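Structural polyprotein, VP3 (Israeli acute paralysis virus, PDB 5CDD) probably serves as a structural subunit of the icosahedral capsid, one of the jelly-roll coat proteins cut from the viral structural polyprotein. Local coordinates at residues W71-I77 / P242-A248; V143-H149 / V252-S257; L214-G218 / N229-S235. All coordinates share one frame; numbering follows the deposited sequence.

Interaction 1. Residues W71-I77 / P242-A248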
loop_
_atom_site.group_PDB
_atom_site.type_symbol
_atom_site.label_atom_id
_atom_site.label_comp_id
_atom_site.label_asym_id
_atom_site.label_seq_id
_atom_site.Cartn_x
_atom_site.Cartn_y
_atom_site.Cartn_z
ATOM N N TRP B 71 72.507 17.043 8.413
ATOM C CA TRP B 71 73.413 15.908 8.362
ATOM C C TRP B 71 74.788 16.417 7.941
ATOM O O TRP B 71 74.971 16.902 6.825
ATOM C CB TRP B 71 72.884 14.863 7.376
ATOM C CG TRP B 71 73.714 13.619 7.287
ATOM C CD1 TRP B 71 74.614 13.158 8.208
ATOM C CD2 TRP B 71 73.686 12.646 6.236
ATOM N NE1 TRP B 71 75.146 11.961 7.795
ATOM C CE2 TRP B 71 74.593 11.622 6.588
ATOM C CE3 TRP B 71 72.979 12.540 5.031
ATOM C CZ2 TRP B 71 74.813 10.503 5.776
ATOM C CZ3 TRP B 71 73.197 11.427 4.223
ATOM C CH2 TRP B 71 74.107 10.423 4.602
ATOM N N LYS B 72 75.748 16.316 8.855
ATOM C CA LYS B 72 77.108 16.780 8.610
ATOM C C LYS B 72 78.039 15.637 8.251
ATOM O O LYS B 72 77.770 14.479 8.564
ATOM C CB LYS B 72 77.654 17.472 9.858
ATOM C CG LYS B 72 76.743 18.530 10.433
ATOM C CD LYS B 72 77.257 19.009 11.775
ATOM C CE LYS B 72 76.288 19.990 12.405
ATOM N NZ LYS B 72 76.737 20.416 13.758
ATOM N N THR B 73 79.145 15.974 7.599
ATOM C CA THR B 73 80.128 14.972 7.231
ATOM C C THR B 73 80.810 14.541 8.528
ATOM O O THR B 73 81.570 13.578 8.560
ATOM C CB THR B 73 81.165 15.557 6.255
ATOM O OG1 THR B 73 81.808 16.682 6.864
ATOM C CG2 THR B 73 80.483 16.005 4.965
ATOM N N THR B 74 80.497 15.262 9.601
ATOM C CA THR B 74 81.051 15.006 10.924
ATOM C C THR B 74 80.268 13.965 11.730
ATOM O O THR B 74 80.838 13.283 12.580
ATOM C CB THR B 74 81.132 16.330 11.734
ATOM O OG1 THR B 74 82.454 16.871 11.626
ATOM C CG2 THR B 74 80.772 16.114 13.199
ATOM N N ASP B 75 78.970 13.846 11.470
ATOM C CA ASP B 75 78.139 12.882 12.185
ATOM C C ASP B 75 78.658 11.450 12.056
ATOM O O ASP B 75 79.165 11.048 11.008
ATOM C CB ASP B 75 76.699 12.960 11.680
ATOM C CG ASP B 75 76.082 14.327 11.898
ATOM O OD1 ASP B 75 76.055 14.799 13.056
ATOM O OD2 ASP B 75 75.617 14.928 10.913
ATOM N N ALA B 76 78.529 10.691 13.138
ATOM C CA ALA B 76 78.978 9.306 13.180
ATOM C C ALA B 76 77.925 8.366 12.619
ATOM O O ALA B 76 76.735 8.675 12.631
ATOM C CB ALA B 76 79.299 8.922 14.605
ATOM N N ILE B 77 78.365 7.208 12.142
ATOM C CA ILE B 77 77.440 6.228 11.586
ATOM C C ILE B 77 76.689 5.464 12.677
ATOM O O ILE B 77 77.081 5.467 13.846
ATOM C CB ILE B 77 78.171 5.206 10.692
ATOM C CG1 ILE B 77 79.185 4.416 11.523
ATOM C CG2 ILE B 77 78.865 5.929 9.554
ATOM C CD1 ILE B 77 79.839 3.272 10.778
ATOM N N PRO B 242 73.026 7.274 9.825
ATOM C CA PRO B 242 73.920 7.131 8.672
ATOM C C PRO B 242 74.592 5.760 8.647
ATOM O O PRO B 242 75.089 5.289 9.668
ATOM C CB PRO B 242 74.936 8.254 8.880
ATOM C CG PRO B 242 74.178 9.268 9.688
ATOM C CD PRO B 242 73.442 8.405 10.671
ATOM N N VAL B 243 74.594 5.116 7.484
ATOM C CA VAL B 243 75.240 3.814 7.332
ATOM C C VAL B 243 76.649 4.100 6.829
ATOM O O VAL B 243 77.620 3.464 7.242
ATOM C CB VAL B 243 74.504 2.935 6.298
ATOM C CG1 VAL B 243 75.297 1.666 6.032
ATOM C CG2 VAL B 243 73.125 2.586 6.808
ATOM N N THR B 244 76.732 5.076 5.930
ATOM C CA THR B 244 77.988 5.518 5.341
ATOM C C THR B 244 78.097 7.014 5.611
ATOM O O THR B 244 77.216 7.785 5.233
ATOM C CB THR B 244 78.007 5.273 3.819
ATOM O OG1 THR B 244 77.995 3.863 3.564
ATOM C CG2 THR B 244 79.246 5.894 3.189
ATOM N N LYS B 245 79.177 7.416 6.271
ATOM C CA LYS B 245 79.397 8.818 6.608
ATOM C C LYS B 245 79.197 9.729 5.397
ATOM O O LYS B 245 79.402 9.313 4.256
ATOM C CB LYS B 245 80.805 8.988 7.179
ATOM C CG LYS B 245 80.929 10.116 8.185
ATOM C CD LYS B 245 82.196 9.971 9.008
ATOM C CE LYS B 245 82.228 10.973 10.148
ATOM N NZ LYS B 245 83.432 10.795 11.006
ATOM N N LEU B 246 78.789 10.970 5.649
ATOM C CA LEU B 246 78.556 11.927 4.571
ATOM C C LEU B 246 79.869 12.418 3.965
ATOM O O LEU B 246 80.750 12.901 4.673
ATOM C CB LEU B 246 77.759 13.127 5.088
ATOM C CG LEU B 246 77.428 14.202 4.047
ATOM C CD1 LEU B 246 76.551 13.606 2.957
ATOM C CD2 LEU B 246 76.726 15.370 4.714
ATOM N N MET B 247 79.988 12.293 2.648
ATOM C CA MET B 247 81.185 12.719 1.930
ATOM C C MET B 247 80.846 13.962 1.126
ATOM O O MET B 247 79.746 14.072 0.596
ATOM C CB MET B 247 81.645 11.603 0.996
ATOM C CG MET B 247 82.012 10.319 1.714
ATOM S SD MET B 247 83.672 10.369 2.427
ATOM C CE MET B 247 83.410 11.252 3.954
ATOM N N ALA B 248 81.783 14.898 1.027
ATOM C CA ALA B 248 81.520 16.122 0.286
ATOM C C ALA B 248 82.771 16.905 -0.071
ATOM O O ALA B 248 83.525 17.303 0.811
ATOM C CB ALA B 248 80.591 17.009 1.091
#
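Leu246 crosses Trp71 at a slant, its CB lying over one face of the indole, 4.1 Å from the centroid of the five-membered ring and 22° off the normal, a CH-pi contact. The CG of Trp71 stands anti to the backbone N (chi1 -178°), which extends the indole toward 242-248. There the pyrrolidine of Pro242 slides past it in the opposite sense, Pro242 CG meeting Trp71 NE1 at 3.4 Å, and Thr244 O lies in the plane of the indole at its six-membered edge. Beyond the ring, Thr73 turns its methyl CG2 onto Leu246 CG at 3.7 Å. Lys245 lays its extended chain along the type I turn of Lys72 to Asp75, its methylene CE against Thr73 O and Asp75 O. Ile77 sets CG2 against the Val243 carbonyl and Lys245 N. No hydrogen bond joins the two segments; apolar packing and C-H groups set against carbonyls carry the contact, among them Thr73 CA at 3.3 Å from Leu246 O. Trp71 also packs on Leu153, Val256 and Ile258. The indole thus packs between the end of strand 64-72 and strand 236-247 of the other sheet, at one end of the sandwich, the facing-sheet packing of a viral jelly roll, here where Val243 and Thr244 form a classic bulge opposite Arg152.

Interaction 2. Residues V143-H149 / V252-S257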
loop_
_atom_site.group_PDB
_atom_site.type_symbol
_atom_site.label_atom_id
_atom_site.label_comp_id
_atom_site.label_asym_id
_atom_site.label_seq_id
_atom_site.Cartn_x
_atom_site.Cartn_y
_atom_site.Cartn_z
ATOM N N VAL B 143 66.555 14.575 0.877
ATOM C CA VAL B 143 67.891 15.017 1.245
ATOM C C VAL B 143 68.284 16.156 0.312
ATOM O O VAL B 143 68.666 15.926 -0.835
ATOM C CB VAL B 143 68.925 13.878 1.109
ATOM C CG1 VAL B 143 70.291 14.372 1.539
ATOM C CG2 VAL B 143 68.507 12.685 1.956
ATOM N N VAL B 144 68.171 17.384 0.804
ATOM C CA VAL B 144 68.516 18.551 0.007
ATOM C C VAL B 144 70.036 18.638 -0.096
ATOM O O VAL B 144 70.709 19.070 0.839
ATOM C CB VAL B 144 67.962 19.834 0.644
ATOM C CG1 VAL B 144 68.236 21.014 -0.259
ATOM C CG2 VAL B 144 66.463 19.691 0.884
ATOM N N LYS B 145 70.565 18.234 -1.247
ATOM C CA LYS B 145 72.007 18.219 -1.470
ATOM C C LYS B 145 72.395 18.667 -2.878
ATOM O O LYS B 145 71.606 19.285 -3.592
ATOM C CB LYS B 145 72.518 16.796 -1.259
ATOM C CG LYS B 145 71.974 15.832 -2.306
ATOM C CD LYS B 145 72.392 14.400 -2.058
ATOM C CE LYS B 145 72.103 13.546 -3.285
ATOM N NZ LYS B 145 70.686 13.658 -3.718
ATOM N N THR B 146 73.630 18.348 -3.258
ATOM C CA THR B 146 74.157 18.660 -4.584
ATOM C C THR B 146 74.575 17.322 -5.186
ATOM O O THR B 146 74.550 16.296 -4.503
ATOM C CB THR B 146 75.401 19.577 -4.525
ATOM O OG1 THR B 146 76.500 18.861 -3.952
ATOM C CG2 THR B 146 75.118 20.811 -3.687
ATOM N N ALA B 147 74.961 17.326 -6.454
ATOM C CA ALA B 147 75.368 16.090 -7.106
ATOM C C ALA B 147 76.725 15.612 -6.602
ATOM O O ALA B 147 77.184 14.530 -6.965
ATOM C CB ALA B 147 75.412 16.288 -8.614
ATOM N N PHE B 148 77.359 16.415 -5.753
ATOM C CA PHE B 148 78.674 16.074 -5.224
ATOM C C PHE B 148 78.648 15.401 -3.858
ATOM O O PHE B 148 79.661 14.861 -3.411
ATOM C CB PHE B 148 79.545 17.331 -5.178
ATOM C CG PHE B 148 79.725 17.978 -6.520
ATOM C CD1 PHE B 148 80.358 17.294 -7.553
ATOM C CD2 PHE B 148 79.226 19.252 -6.767
ATOM C CE1 PHE B 148 80.489 17.866 -8.814
ATOM C CE2 PHE B 148 79.352 19.835 -8.027
ATOM C CZ PHE B 148 79.984 19.140 -9.052
ATOM N N HIS B 149 77.496 15.428 -3.195
ATOM C CA HIS B 149 77.379 14.794 -1.889
ATOM C C HIS B 149 77.110 13.304 -2.045
ATOM O O HIS B 149 76.339 12.885 -2.911
ATOM C CB HIS B 149 76.254 15.424 -1.064
ATOM C CG HIS B 149 76.513 16.843 -0.663
ATOM N ND1 HIS B 149 76.293 17.908 -1.508
ATOM C CD2 HIS B 149 76.969 17.371 0.497
ATOM C CE1 HIS B 149 76.598 19.033 -0.886
ATOM N NE2 HIS B 149 77.012 18.735 0.332
ATOM N N VAL B 252 81.586 22.205 -2.383
ATOM C CA VAL B 252 80.204 22.279 -1.932
ATOM C C VAL B 252 80.162 22.410 -0.417
ATOM O O VAL B 252 81.190 22.617 0.229
ATOM C CB VAL B 252 79.416 21.017 -2.328
ATOM C CG1 VAL B 252 79.351 20.899 -3.838
ATOM C CG2 VAL B 252 80.067 19.782 -1.728
ATOM N N SER B 253 78.969 22.274 0.147
ATOM C CA SER B 253 78.795 22.385 1.588
ATOM C C SER B 253 79.056 21.061 2.299
ATOM O O SER B 253 78.865 19.990 1.726
ATOM C CB SER B 253 77.378 22.860 1.904
ATOM O OG SER B 253 77.170 22.927 3.303
ATOM N N ASP B 254 79.501 21.146 3.549
ATOM C CA ASP B 254 79.773 19.960 4.350
ATOM C C ASP B 254 78.474 19.552 5.040
ATOM O O ASP B 254 78.476 18.757 5.986
ATOM C CB ASP B 254 80.848 20.257 5.397
ATOM C CG ASP B 254 80.435 21.355 6.357
ATOM O OD1 ASP B 254 80.152 22.477 5.885
ATOM O OD2 ASP B 254 80.393 21.097 7.579
ATOM N N ASN B 255 77.369 20.109 4.553
ATOM C CA ASN B 255 76.043 19.827 5.091
ATOM C C ASN B 255 75.058 19.405 4.018
ATOM O O ASN B 255 75.303 19.554 2.821
ATOM C CB ASN B 255 75.470 21.057 5.786
ATOM C CG ASN B 255 76.040 21.268 7.164
ATOM O OD1 ASN B 255 75.646 22.193 7.869
ATOM N ND2 ASN B 255 76.972 20.412 7.562
ATOM N N VAL B 256 73.930 18.889 4.486
ATOM C CA VAL B 256 72.828 18.440 3.653
ATOM C C VAL B 256 71.642 18.462 4.597
ATOM O O VAL B 256 71.761 18.045 5.749
ATOM C CB VAL B 256 73.020 16.989 3.146
ATOM C CG1 VAL B 256 74.165 16.927 2.163
ATOM C CG2 VAL B 256 73.279 16.052 4.314
ATOM N N SER B 257 70.510 18.969 4.132
ATOM C CA SER B 257 69.330 19.013 4.975
ATOM C C SER B 257 68.444 17.822 4.669
ATOM O O SER B 257 68.330 17.397 3.518
ATOM C CB SER B 257 68.557 20.311 4.746
ATOM O OG SER B 257 69.339 21.431 5.114
#
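His149 NE2 donates to Ser253 O over 2.6 Å, a short but bent bond (138° at the hydrogen) whose acceptor is tilted 27° out of the imidazole plane. On the other side of the ring, ND1 and Thr146 OG1 are hydrogen-bonded at 2.6 Å; these two bonds hold both ring nitrogens and fix the rotation of the imidazole. Thr146 N adds a longer bond to ND1 from well out of the ring plane. Thr146 OG1 also accepts from Phe148 N in an ST turn, and Ser253 OG does the same for Asn255 N. Backbone bonds join the strands at one antiparallel hydrogen-bonded pair: Val144 N gives to Ser257 O at 2.7 Å, with a weak return from Ser257 N to Val144 O. This pairs strands 132-144 and 255-265 within one sheet of the jelly roll, at the end of strand 132-144, after which the chain enters the type I turn Thr146 to His149. Apolar contacts come from Val256, beside the bridge, and Val252, against the turn. Val256 CG1, anti to the carbonyl carbon, comes within 3.3 Å of His149 CD2, while Val252 CG1 lies 3.4 Å from Phe148 CD2. Phe148 in turn meets Phe86 of a neighbouring subunit, their ring planes about 20° apart.

Interaction 3. Residues L214-G218 / N229-S235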
loop_
_atom_site.group_PDB
_atom_site.type_symbol
_atom_site.label_atom_id
_atom_site.label_comp_id
_atom_site.label_asym_id
_atom_site.label_seq_id
_atom_site.Cartn_x
_atom_site.Cartn_y
_atom_site.Cartn_z
ATOM N N LEU B 214 44.670 2.832 18.468
ATOM C CA LEU B 214 45.595 3.444 19.417
ATOM C C LEU B 214 45.031 4.785 19.874
ATOM O O LEU B 214 44.239 5.405 19.166
ATOM C CB LEU B 214 46.969 3.644 18.775
ATOM C CG LEU B 214 47.802 2.383 18.536
ATOM C CD1 LEU B 214 49.057 2.738 17.761
ATOM C CD2 LEU B 214 48.165 1.746 19.866
ATOM N N LYS B 215 45.437 5.227 21.060
ATOM C CA LYS B 215 44.952 6.489 21.599
ATOM C C LYS B 215 45.414 7.674 20.761
ATOM O O LYS B 215 46.377 7.572 20.003
ATOM C CB LYS B 215 45.409 6.647 23.053
ATOM C CG LYS B 215 44.733 5.672 24.018
ATOM C CD LYS B 215 45.070 5.988 25.473
ATOM C CE LYS B 215 44.229 5.161 26.445
ATOM N NZ LYS B 215 44.514 3.701 26.374
ATOM N N THR B 216 44.721 8.799 20.897
ATOM C CA THR B 216 45.059 9.997 20.138
ATOM C C THR B 216 45.595 11.131 21.005
ATOM O O THR B 216 45.738 12.258 20.537
ATOM C CB THR B 216 43.829 10.525 19.367
ATOM O OG1 THR B 216 42.815 10.914 20.304
ATOM C CG2 THR B 216 43.287 9.457 18.425
ATOM N N ALA B 217 45.891 10.829 22.264
ATOM C CA ALA B 217 46.402 11.829 23.194
ATOM C C ALA B 217 47.722 12.421 22.709
ATOM O O ALA B 217 47.925 13.638 22.745
ATOM C CB ALA B 217 46.585 11.204 24.575
ATOM N N GLY B 218 48.615 11.554 22.246
ATOM C CA GLY B 218 49.906 12.018 21.770
ATOM C C GLY B 218 50.782 12.698 22.812
ATOM O O GLY B 218 50.918 12.210 23.937
ATOM N N ASN B 229 50.020 8.108 28.206
ATOM C CA ASN B 229 49.144 8.244 27.051
ATOM C C ASN B 229 49.985 8.413 25.806
ATOM O O ASN B 229 49.570 8.049 24.708
ATOM C CB ASN B 229 48.215 9.447 27.203
ATOM C CG ASN B 229 47.178 9.249 28.286
ATOM O OD1 ASN B 229 46.422 8.273 28.272
ATOM N ND2 ASN B 229 47.134 10.176 29.235
ATOM N N PHE B 230 51.177 8.965 25.991
ATOM C CA PHE B 230 52.102 9.186 24.895
ATOM C C PHE B 230 52.473 7.855 24.257
ATOM O O PHE B 230 52.397 7.695 23.040
ATOM C CB PHE B 230 53.363 9.879 25.407
ATOM C CG PHE B 230 54.402 10.091 24.352
ATOM C CD1 PHE B 230 54.238 11.076 23.385
ATOM C CD2 PHE B 230 55.529 9.280 24.299
ATOM C CE1 PHE B 230 55.183 11.250 22.377
ATOM C CE2 PHE B 230 56.479 9.444 23.297
ATOM C CZ PHE B 230 56.306 10.430 22.334
ATOM N N HIS B 231 52.870 6.899 25.089
ATOM C CA HIS B 231 53.263 5.580 24.613
ATOM C C HIS B 231 52.087 4.793 24.052
ATOM O O HIS B 231 52.259 3.943 23.180
ATOM C CB HIS B 231 53.924 4.790 25.745
ATOM C CG HIS B 231 55.230 5.365 26.196
ATOM N ND1 HIS B 231 56.319 5.483 25.358
ATOM C CD2 HIS B 231 55.619 5.869 27.391
ATOM C CE1 HIS B 231 57.322 6.033 26.017
ATOM N NE2 HIS B 231 56.924 6.278 27.253
ATOM N N GLU B 232 50.893 5.086 24.554
ATOM C CA GLU B 232 49.682 4.408 24.109
ATOM C C GLU B 232 49.132 4.997 22.812
ATOM O O GLU B 232 48.053 4.614 22.361
ATOM C CB GLU B 232 48.607 4.498 25.197
ATOM C CG GLU B 232 48.931 3.723 26.460
ATOM C CD GLU B 232 48.936 2.226 26.230
ATOM O OE1 GLU B 232 47.861 1.669 25.913
ATOM O OE2 GLU B 232 50.015 1.606 26.359
ATOM N N SER B 233 49.880 5.913 22.206
ATOM C CA SER B 233 49.431 6.560 20.979
ATOM C C SER B 233 50.299 6.337 19.742
ATOM O O SER B 233 50.042 6.962 18.715
ATOM C CB SER B 233 49.321 8.072 21.205
ATOM O OG SER B 233 48.549 8.377 22.350
ATOM N N PHE B 234 51.297 5.456 19.799
ATOM C CA PHE B 234 52.154 5.304 18.626
ATOM C C PHE B 234 52.486 3.947 18.009
ATOM O O PHE B 234 52.569 3.850 16.789
ATOM C CB PHE B 234 53.436 6.100 18.866
ATOM C CG PHE B 234 53.202 7.579 18.934
ATOM C CD1 PHE B 234 52.861 8.293 17.789
ATOM C CD2 PHE B 234 53.254 8.252 20.148
ATOM C CE1 PHE B 234 52.573 9.653 17.853
ATOM C CE2 PHE B 234 52.966 9.615 20.223
ATOM C CZ PHE B 234 52.625 10.315 19.074
ATOM N N SER B 235 52.692 2.909 18.809
ATOM C CA SER B 235 52.988 1.576 18.257
ATOM C C SER B 235 54.432 1.333 17.825
ATOM O O SER B 235 54.819 0.190 17.581
ATOM C CB SER B 235 52.092 1.269 17.048
ATOM O OG SER B 235 52.708 1.692 15.836
#
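Ser233 OG is gripped from two sides: it donates to Asn229 O at 2.6 Å, within its own segment, and accepts from Gly218 N at 3.2 Å with a nearly straight N-H (163°). The OG reaches both because it stands anti to the carbonyl carbon (chi1 -52°), turned back toward the last turn of the helix, so that one hydroxyl ties the end of helix 228-231 to the loop at Gly218. The second cross-link is backbone to backbone: Lys215 N gives to Glu232 O at 3.0 Å, the donor tilted 19° from the carbonyl plane. Glu232 is the residue at which the chain leaves helical geometry, and Ser233 N still bonds to Phe230 O. In the jelly-roll fold this short helix belongs to the connection between strand 214-215, which pairs with strand 132-144 in one sheet, and strand 236-247 of the other sheet. Side chains add further contacts. Lys215 and Glu232 run side by side in the same direction, Lys215 CD against Glu232 CB at 3.8 Å, and end in a long salt bridge with NZ 3.9 Å from OE1; the firmer partner of this NZ is Gln150 of a neighbouring subunit. Ala217 CB packs on Asn229 CB at 3.6 Å. Gly218 has positive phi, and its carbonyl O lies in the plane of the Phe230 ring at the edge, while its CA meets the Phe234 ring near CE2 and CZ. Phe234 CD2 sits over one face of Phe230, toward the rim. At the far end Leu214 CD1 lies against Ser235 CB at 3.4 Å, and Leu214 also packs on Phe207 and Trp133.

In the fold
From the N terminus, the chain first reaches the contacts at 71-77, the end of strand 64-72 and the turn after it, whose partner 242-248 closes the long loop of interaction 1. Within that span 143-149 opens interaction 2, whose partner 252-257 comes after 242-248, so the two contacts cross. Interaction 3, between 214-218 and 229-235, is a short closure lying inside both loops. Interactions 1 and 2 touch, with centres 11 Å apart; interaction 2 joins strands 132-144 and 255-265 within one sheet, while interaction 1 brings strand 64-72 of that sheet against strand 236-247 of the other. Interaction 3 lies about 33 Å from interaction 1 and about 36 Å from interaction 2, centre to centre, where strand 214-215 neighbours 132-144.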